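Local atomic coordinates of tubulin-like protein CetZ (Methanosaeta thermophila, PDB entry 3ZID), a protein that binds GTP and probably hydrolyses it, and is thought to act as a tubulin-like cytoskeletal protein in the control of archaeal cell shape. Residues L2-I16 with I97-S111. Sequence-based numbering, arbitrary orientation.
Sequences LNVLMLGVGQCGNRI and IEKRGDFDLIFVMTS. With GDP (guanosine-5'-diphosphate), chain C.
The carbonyl oxygen of N3 is gripped by two successive amides, D104 N at 2.8 Å, in the carbonyl plane on a lone pair, and L105 N, which comes in almost in line with the C=O. D104 repays the bond: its OD2 takes N3 N at 2.9 Å, on the anti side and 31° out of the carboxylate plane, and more weakly N3 ND2, while N3 OD1 turns to R42. From this clamp strands 3-9 and 105-111 run on as parallel neighbours inside the Rossmann-like sheet of the tubulin/FtsZ GTPase domain, joined beyond N3 by near-linear backbone bonds that end with V9 N on M109 O.

On one face of the sheet the CB of L5 sits over the centre of the F103 ring, a CH-pi contact of 3.6 Å from CB to the ring centroid. The L5 side chain swings away from its own amide nitrogen (chi1 176°), bringing CD2 to I97 CG2, 3.6 Å away, where helix 79-98 covers the strand. An alanine in place of F103 is likely to strip L5 of this aromatic cover and open a gap against its CB and CD atoms. Across the sheet, the sulfur of M109 lies between M6 CE and I16 CG2, and M109 CE reaches G8 CA.

At the C-terminal ends, water 1 accepts from S111 N (2.8 Å) and donates to V9 O and GDP O2A. Q11 N binds GDP O2B, C12 N binds GDP O2A, and S111 OG donates to GDP O5' at 2.7 Å. G8, G10 and G13 fit a Rossmann-type glycine pattern; a side chain at G13 would clash with M109 O, 3.3 Å from G13 CA. Backbone bonds thus hold the register while apolar side chains fill both faces, so that strand 105-111 presents S111, and the helix start after strand 3-9 its amides, to one nucleotide.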
loop_
_atom_site.group_PDB
_atom_site.type_symbol
_atom_site.label_atom_id
_atom_site.label_comp_id
_atom_site.label_asym_id
_atom_site.label_seq_id
_atom_site.Cartn_x
_atom_site.Cartn_y
_atom_site.Cartn_z
ATOM N N LEU A 2 12.890 0.120 -18.565
ATOM C CA LEU A 2 12.227 -0.603 -17.499
ATOM C C LEU A 2 10.795 -0.882 -17.924
ATOM O O LEU A 2 10.077 0.040 -18.284
ATOM C CB LEU A 2 12.260 0.235 -16.223
ATOM C CG LEU A 2 11.944 -0.492 -14.915
ATOM C CD1 LEU A 2 12.818 -1.727 -14.764
ATOM C CD2 LEU A 2 12.116 0.453 -13.732
ATOM N N ASN A 3 10.391 -2.147 -17.940
ATOM C CA ASN A 3 8.991 -2.481 -18.181
ATOM C C ASN A 3 8.237 -2.572 -16.865
ATOM O O ASN A 3 8.475 -3.478 -16.066
ATOM C CB ASN A 3 8.866 -3.803 -18.932
ATOM C CG ASN A 3 9.456 -3.736 -20.321
ATOM O OD1 ASN A 3 8.834 -3.216 -21.246
ATOM N ND2 ASN A 3 10.669 -4.255 -20.472
ATOM N N VAL A 4 7.315 -1.642 -16.655
ATOM C CA VAL A 4 6.610 -1.559 -15.392
ATOM C C VAL A 4 5.137 -1.832 -15.599
ATOM O O VAL A 4 4.508 -1.277 -16.501
ATOM C CB VAL A 4 6.779 -0.164 -14.739
ATOM C CG1 VAL A 4 6.124 -0.129 -13.339
ATOM C CG2 VAL A 4 8.254 0.210 -14.661
ATOM N N LEU A 5 4.581 -2.683 -14.754
ATOM C CA LEU A 5 3.148 -2.916 -14.767
ATOM C C LEU A 5 2.578 -2.402 -13.461
ATOM O O LEU A 5 3.092 -2.721 -12.383
ATOM C CB LEU A 5 2.856 -4.416 -14.928
ATOM C CG LEU A 5 1.381 -4.831 -14.863
ATOM C CD1 LEU A 5 0.587 -4.191 -15.994
ATOM C CD2 LEU A 5 1.235 -6.355 -14.914
ATOM N N MET A 6 1.530 -1.590 -13.537
ATOM C CA MET A 6 0.825 -1.173 -12.321
ATOM C C MET A 6 -0.621 -1.634 -12.362
ATOM O O MET A 6 -1.325 -1.366 -13.337
ATOM C CB MET A 6 0.915 0.325 -12.122
ATOM C CG MET A 6 2.371 0.790 -12.113
ATOM S SD MET A 6 2.554 2.536 -11.773
ATOM C CE MET A 6 2.321 2.579 -10.004
ATOM N N LEU A 7 -1.024 -2.367 -11.326
ATOM C CA LEU A 7 -2.360 -2.969 -11.223
ATOM C C LEU A 7 -3.088 -2.376 -10.033
ATOM O O LEU A 7 -2.667 -2.579 -8.891
ATOM C CB LEU A 7 -2.224 -4.469 -10.987
ATOM C CG LEU A 7 -1.448 -5.213 -12.060
ATOM C CD1 LEU A 7 -1.288 -6.683 -11.699
ATOM C CD2 LEU A 7 -2.171 -5.058 -13.382
ATOM N N GLY A 8 -4.170 -1.648 -10.283
ATOM C CA GLY A 8 -4.936 -1.055 -9.203
ATOM C C GLY A 8 -6.186 -1.901 -8.986
ATOM O O GLY A 8 -7.069 -1.912 -9.824
ATOM N N VAL A 9 -6.254 -2.602 -7.858
ATOM C CA VAL A 9 -7.283 -3.631 -7.641
ATOM C C VAL A 9 -8.274 -3.203 -6.570
ATOM O O VAL A 9 -7.889 -2.829 -5.459
ATOM C CB VAL A 9 -6.616 -4.950 -7.232
ATOM C CG1 VAL A 9 -7.623 -6.092 -7.149
ATOM C CG2 VAL A 9 -5.484 -5.271 -8.213
ATOM N N GLY A 10 -9.558 -3.231 -6.906
ATOM C CA GLY A 10 -10.572 -2.761 -5.972
ATOM C C GLY A 10 -10.697 -1.252 -6.059
ATOM O O GLY A 10 -9.924 -0.602 -6.766
ATOM N N GLN A 11 -11.658 -0.680 -5.348
ATOM C CA GLN A 11 -11.885 0.764 -5.444
ATOM C C GLN A 11 -10.664 1.626 -5.068
ATOM O O GLN A 11 -10.283 2.557 -5.799
ATOM C CB GLN A 11 -13.079 1.176 -4.583
ATOM C CG GLN A 11 -13.245 2.682 -4.497
ATOM C CD GLN A 11 -14.649 3.077 -4.151
ATOM O OE1 GLN A 11 -15.380 3.624 -4.981
ATOM N NE2 GLN A 11 -15.041 2.809 -2.915
ATOM N N CYS A 12 -10.071 1.323 -3.916
ATOM C CA CYS A 12 -8.914 2.071 -3.446
ATOM C C CYS A 12 -7.760 1.940 -4.452
ATOM O O CYS A 12 -7.205 2.944 -4.898
ATOM C CB CYS A 12 -8.503 1.596 -2.058
ATOM S SG CYS A 12 -6.966 2.294 -1.453
ATOM N N GLY A 13 -7.434 0.704 -4.823
ATOM C CA GLY A 13 -6.425 0.444 -5.829
ATOM C C GLY A 13 -6.732 1.165 -7.137
ATOM O O GLY A 13 -5.837 1.751 -7.725
ATOM N N ASN A 14 -7.984 1.131 -7.590
ATOM C CA ASN A 14 -8.380 1.869 -8.800
ATOM C C ASN A 14 -8.078 3.374 -8.702
ATOM O O ASN A 14 -7.542 3.988 -9.636
ATOM C CB ASN A 14 -9.884 1.771 -9.069
ATOM C CG ASN A 14 -10.354 0.390 -9.504
ATOM O OD1 ASN A 14 -11.564 0.175 -9.602
ATOM N ND2 ASN A 14 -9.433 -0.551 -9.727
ATOM N N ARG A 15 -8.469 3.972 -7.581
ATOM C CA ARG A 15 -8.329 5.405 -7.410
ATOM C C ARG A 15 -6.864 5.816 -7.299
ATOM O O ARG A 15 -6.481 6.877 -7.762
ATOM C CB ARG A 15 -9.135 5.900 -6.219
ATOM C CG ARG A 15 -10.644 6.017 -6.468
ATOM C CD ARG A 15 -11.307 6.323 -5.145
ATOM N NE ARG A 15 -12.749 6.411 -5.183
ATOM C CZ ARG A 15 -13.515 6.214 -4.117
ATOM N NH1 ARG A 15 -12.957 5.908 -2.951
ATOM N NH2 ARG A 15 -14.833 6.312 -4.223
ATOM N N ILE A 16 -6.039 4.975 -6.695
ATOM C CA ILE A 16 -4.617 5.275 -6.647
ATOM C C ILE A 16 -4.012 5.199 -8.045
ATOM O O ILE A 16 -3.241 6.053 -8.433
ATOM C CB ILE A 16 -3.871 4.348 -5.692
ATOM C CG1 ILE A 16 -4.275 4.673 -4.257
ATOM C CG2 ILE A 16 -2.354 4.531 -5.844
ATOM C CD1 ILE A 16 -3.787 3.641 -3.241
ATOM N N ILE A 97 -3.332 -9.174 -18.569
ATOM C CA ILE A 97 -1.969 -8.799 -18.215
ATOM C C ILE A 97 -0.965 -9.290 -19.253
ATOM O O ILE A 97 -0.129 -8.522 -19.731
ATOM C CB ILE A 97 -1.605 -9.350 -16.829
ATOM C CG1 ILE A 97 -2.451 -8.644 -15.769
ATOM C CG2 ILE A 97 -0.116 -9.213 -16.570
ATOM C CD1 ILE A 97 -2.498 -9.349 -14.449
ATOM N N GLU A 98 -1.070 -10.565 -19.620
ATOM C CA GLU A 98 -0.137 -11.161 -20.577
ATOM C C GLU A 98 -0.181 -10.514 -21.962
ATOM O O GLU A 98 0.819 -10.506 -22.675
ATOM C CB GLU A 98 -0.331 -12.674 -20.657
ATOM C CG GLU A 98 0.196 -13.391 -19.421
ATOM C CD GLU A 98 -0.359 -14.792 -19.254
ATOM O OE1 GLU A 98 -1.241 -15.191 -20.047
ATOM O OE2 GLU A 98 0.095 -15.498 -18.328
ATOM N N LYS A 99 -1.325 -9.942 -22.325
ATOM C CA LYS A 99 -1.454 -9.228 -23.595
ATOM C C LYS A 99 -0.493 -8.050 -23.709
ATOM O O LYS A 99 -0.200 -7.596 -24.812
ATOM C CB LYS A 99 -2.874 -8.676 -23.758
ATOM C CG LYS A 99 -3.960 -9.715 -23.948
ATOM C CD LYS A 99 -5.300 -9.044 -24.211
ATOM C CE LYS A 99 -6.392 -10.071 -24.483
ATOM N NZ LYS A 99 -7.694 -9.422 -24.802
ATOM N N ARG A 100 -0.000 -7.563 -22.570
ATOM C CA ARG A 100 0.818 -6.362 -22.558
ATOM C C ARG A 100 2.309 -6.643 -22.477
ATOM O O ARG A 100 3.104 -5.723 -22.301
ATOM C CB ARG A 100 0.373 -5.432 -21.438
ATOM C CG ARG A 100 -1.112 -5.211 -21.466
ATOM C CD ARG A 100 -1.542 -3.982 -20.710
ATOM N NE ARG A 100 -2.981 -3.799 -20.848
ATOM C CZ ARG A 100 -3.609 -2.644 -20.678
ATOM N NH1 ARG A 100 -2.920 -1.549 -20.363
ATOM N NH2 ARG A 100 -4.927 -2.586 -20.828
ATOM N N GLY A 101 2.694 -7.909 -22.609
ATOM C CA GLY A 101 4.104 -8.232 -22.746
ATOM C C GLY A 101 4.818 -8.609 -21.466
ATOM O O GLY A 101 4.205 -9.082 -20.505
ATOM N N ASP A 102 6.134 -8.426 -21.470
ATOM C CA ASP A 102 6.949 -8.756 -20.311
ATOM C C ASP A 102 7.119 -7.545 -19.430
ATOM O O ASP A 102 7.040 -6.416 -19.897
ATOM C CB ASP A 102 8.330 -9.280 -20.717
ATOM C CG ASP A 102 8.336 -10.763 -21.007
ATOM O OD1 ASP A 102 7.459 -11.482 -20.489
ATOM O OD2 ASP A 102 9.231 -11.213 -21.750
ATOM N N PHE A 103 7.329 -7.795 -18.143
ATOM C CA PHE A 103 7.548 -6.738 -17.168
ATOM C C PHE A 103 8.680 -7.096 -16.249
ATOM O O PHE A 103 8.832 -8.253 -15.867
ATOM C CB PHE A 103 6.286 -6.498 -16.357
ATOM C CG PHE A 103 5.132 -6.107 -17.196
ATOM C CD1 PHE A 103 5.068 -4.829 -17.743
ATOM C CD2 PHE A 103 4.148 -7.025 -17.503
ATOM C CE1 PHE A 103 4.015 -4.463 -18.548
ATOM C CE2 PHE A 103 3.096 -6.670 -18.296
ATOM C CZ PHE A 103 3.027 -5.382 -18.828
ATOM N N ASP A 104 9.455 -6.087 -15.874
ATOM C CA ASP A 104 10.527 -6.266 -14.919
ATOM C C ASP A 104 10.055 -5.915 -13.502
ATOM O O ASP A 104 10.603 -6.386 -12.516
ATOM C CB ASP A 104 11.696 -5.370 -15.309
ATOM C CG ASP A 104 12.044 -5.473 -16.790
ATOM O OD1 ASP A 104 12.282 -6.604 -17.277
ATOM O OD2 ASP A 104 12.072 -4.419 -17.463
ATOM N N LEU A 105 9.044 -5.071 -13.413
ATOM C CA LEU A 105 8.635 -4.514 -12.135
ATOM C C LEU A 105 7.118 -4.395 -12.111
ATOM O O LEU A 105 6.517 -3.799 -13.001
ATOM C CB LEU A 105 9.288 -3.131 -11.952
ATOM C CG LEU A 105 8.925 -2.310 -10.717
ATOM C CD1 LEU A 105 9.304 -3.041 -9.440
ATOM C CD2 LEU A 105 9.639 -0.956 -10.780
ATOM N N ILE A 106 6.497 -4.944 -11.081
ATOM C CA ILE A 106 5.042 -4.942 -11.003
ATOM C C ILE A 106 4.588 -4.387 -9.670
ATOM O O ILE A 106 5.013 -4.856 -8.612
ATOM C CB ILE A 106 4.449 -6.383 -11.229
ATOM C CG1 ILE A 106 4.982 -6.999 -12.539
ATOM C CG2 ILE A 106 2.924 -6.353 -11.234
ATOM C CD1 ILE A 106 4.485 -8.452 -12.830
ATOM N N PHE A 107 3.744 -3.369 -9.726
ATOM C CA PHE A 107 3.095 -2.853 -8.529
ATOM C C PHE A 107 1.670 -3.329 -8.469
ATOM O O PHE A 107 0.927 -3.179 -9.434
ATOM C CB PHE A 107 3.150 -1.328 -8.489
ATOM C CG PHE A 107 4.551 -0.784 -8.325
ATOM C CD1 PHE A 107 5.197 -0.851 -7.096
ATOM C CD2 PHE A 107 5.231 -0.229 -9.405
ATOM C CE1 PHE A 107 6.504 -0.344 -6.921
ATOM C CE2 PHE A 107 6.526 0.295 -9.250
ATOM C CZ PHE A 107 7.173 0.220 -8.015
ATOM N N VAL A 108 1.305 -3.928 -7.336
ATOM C CA VAL A 108 -0.078 -4.346 -7.080
ATOM C C VAL A 108 -0.650 -3.499 -5.955
ATOM O O VAL A 108 -0.259 -3.620 -4.797
ATOM C CB VAL A 108 -0.186 -5.838 -6.734
ATOM C CG1 VAL A 108 -1.642 -6.229 -6.533
ATOM C CG2 VAL A 108 0.421 -6.676 -7.862
ATOM N N MET A 109 -1.565 -2.621 -6.328
ATOM C CA MET A 109 -2.079 -1.617 -5.428
ATOM C C MET A 109 -3.496 -1.926 -5.020
ATOM O O MET A 109 -4.368 -2.112 -5.863
ATOM C CB MET A 109 -2.000 -0.267 -6.106
ATOM C CG MET A 109 -0.645 -0.052 -6.757
ATOM S SD MET A 109 -0.619 1.519 -7.611
ATOM C CE MET A 109 -1.957 1.279 -8.754
ATOM N N THR A 110 -3.708 -1.968 -3.710
ATOM C CA THR A 110 -4.989 -2.323 -3.145
ATOM C C THR A 110 -5.081 -1.861 -1.688
ATOM O O THR A 110 -4.060 -1.680 -1.009
ATOM C CB THR A 110 -5.205 -3.870 -3.199
ATOM O OG1 THR A 110 -6.442 -4.190 -2.566
ATOM C CG2 THR A 110 -4.108 -4.597 -2.442
ATOM N N SER A 111 -6.310 -1.699 -1.193
ATOM C CA SER A 111 -6.519 -1.671 0.254
ATOM C C SER A 111 -6.553 -3.110 0.768
ATOM O O SER A 111 -6.837 -4.050 0.018
ATOM C CB SER A 111 -7.829 -0.963 0.624
ATOM O OG SER A 111 -8.960 -1.734 0.276
HETATM P PB GDP C . -12.917 -3.133 -2.470
HETATM O O1B GDP C . -11.517 -3.702 -2.624
HETATM O O2B GDP C . -13.307 -2.375 -3.724
HETATM O O3B GDP C . -13.875 -4.285 -2.225
HETATM O O3A GDP C . -12.975 -2.191 -1.173
HETATM P PA GDP C . -12.128 -0.833 -1.037
HETATM O O1A GDP C . -13.019 0.357 -1.122
HETATM O O2A GDP C . -10.960 -0.749 -1.995
HETATM O "O5'" GDP C . -11.548 -1.047 0.429
HETATM C "C5'" GDP C . -12.021 -0.222 1.482
HETATM C "C4'" GDP C . -10.808 0.295 2.242
HETATM O "O4'" GDP C . -10.060 1.134 1.361
HETATM C "C3'" GDP C . -11.274 1.153 3.386
HETATM O "O3'" GDP C . -10.248 1.103 4.375
HETATM C "C2'" GDP C . -11.338 2.519 2.759
HETATM O "O2'" GDP C . -11.148 3.515 3.758
HETATM C "C1'" GDP C . -10.156 2.489 1.812
HETATM N N9 GDP C . -10.307 3.289 0.596
HETATM C C8 GDP C . -11.320 3.246 -0.291
HETATM N N7 GDP C . -11.077 4.087 -1.326
HETATM C C5 GDP C . -9.885 4.672 -1.087
HETATM C C6 GDP C . -9.025 5.639 -1.774
HETATM O O6 GDP C . -9.389 6.151 -2.840
HETATM N N1 GDP C . -7.864 5.961 -1.205
HETATM C C2 GDP C . -7.459 5.435 -0.042
HETATM N N2 GDP C . -6.271 5.833 0.459
HETATM N N3 GDP C . -8.184 4.533 0.662
HETATM C C4 GDP C . -9.377 4.126 0.175
HETATM O O HOH W 1 -8.623 -1.633 -2.834
#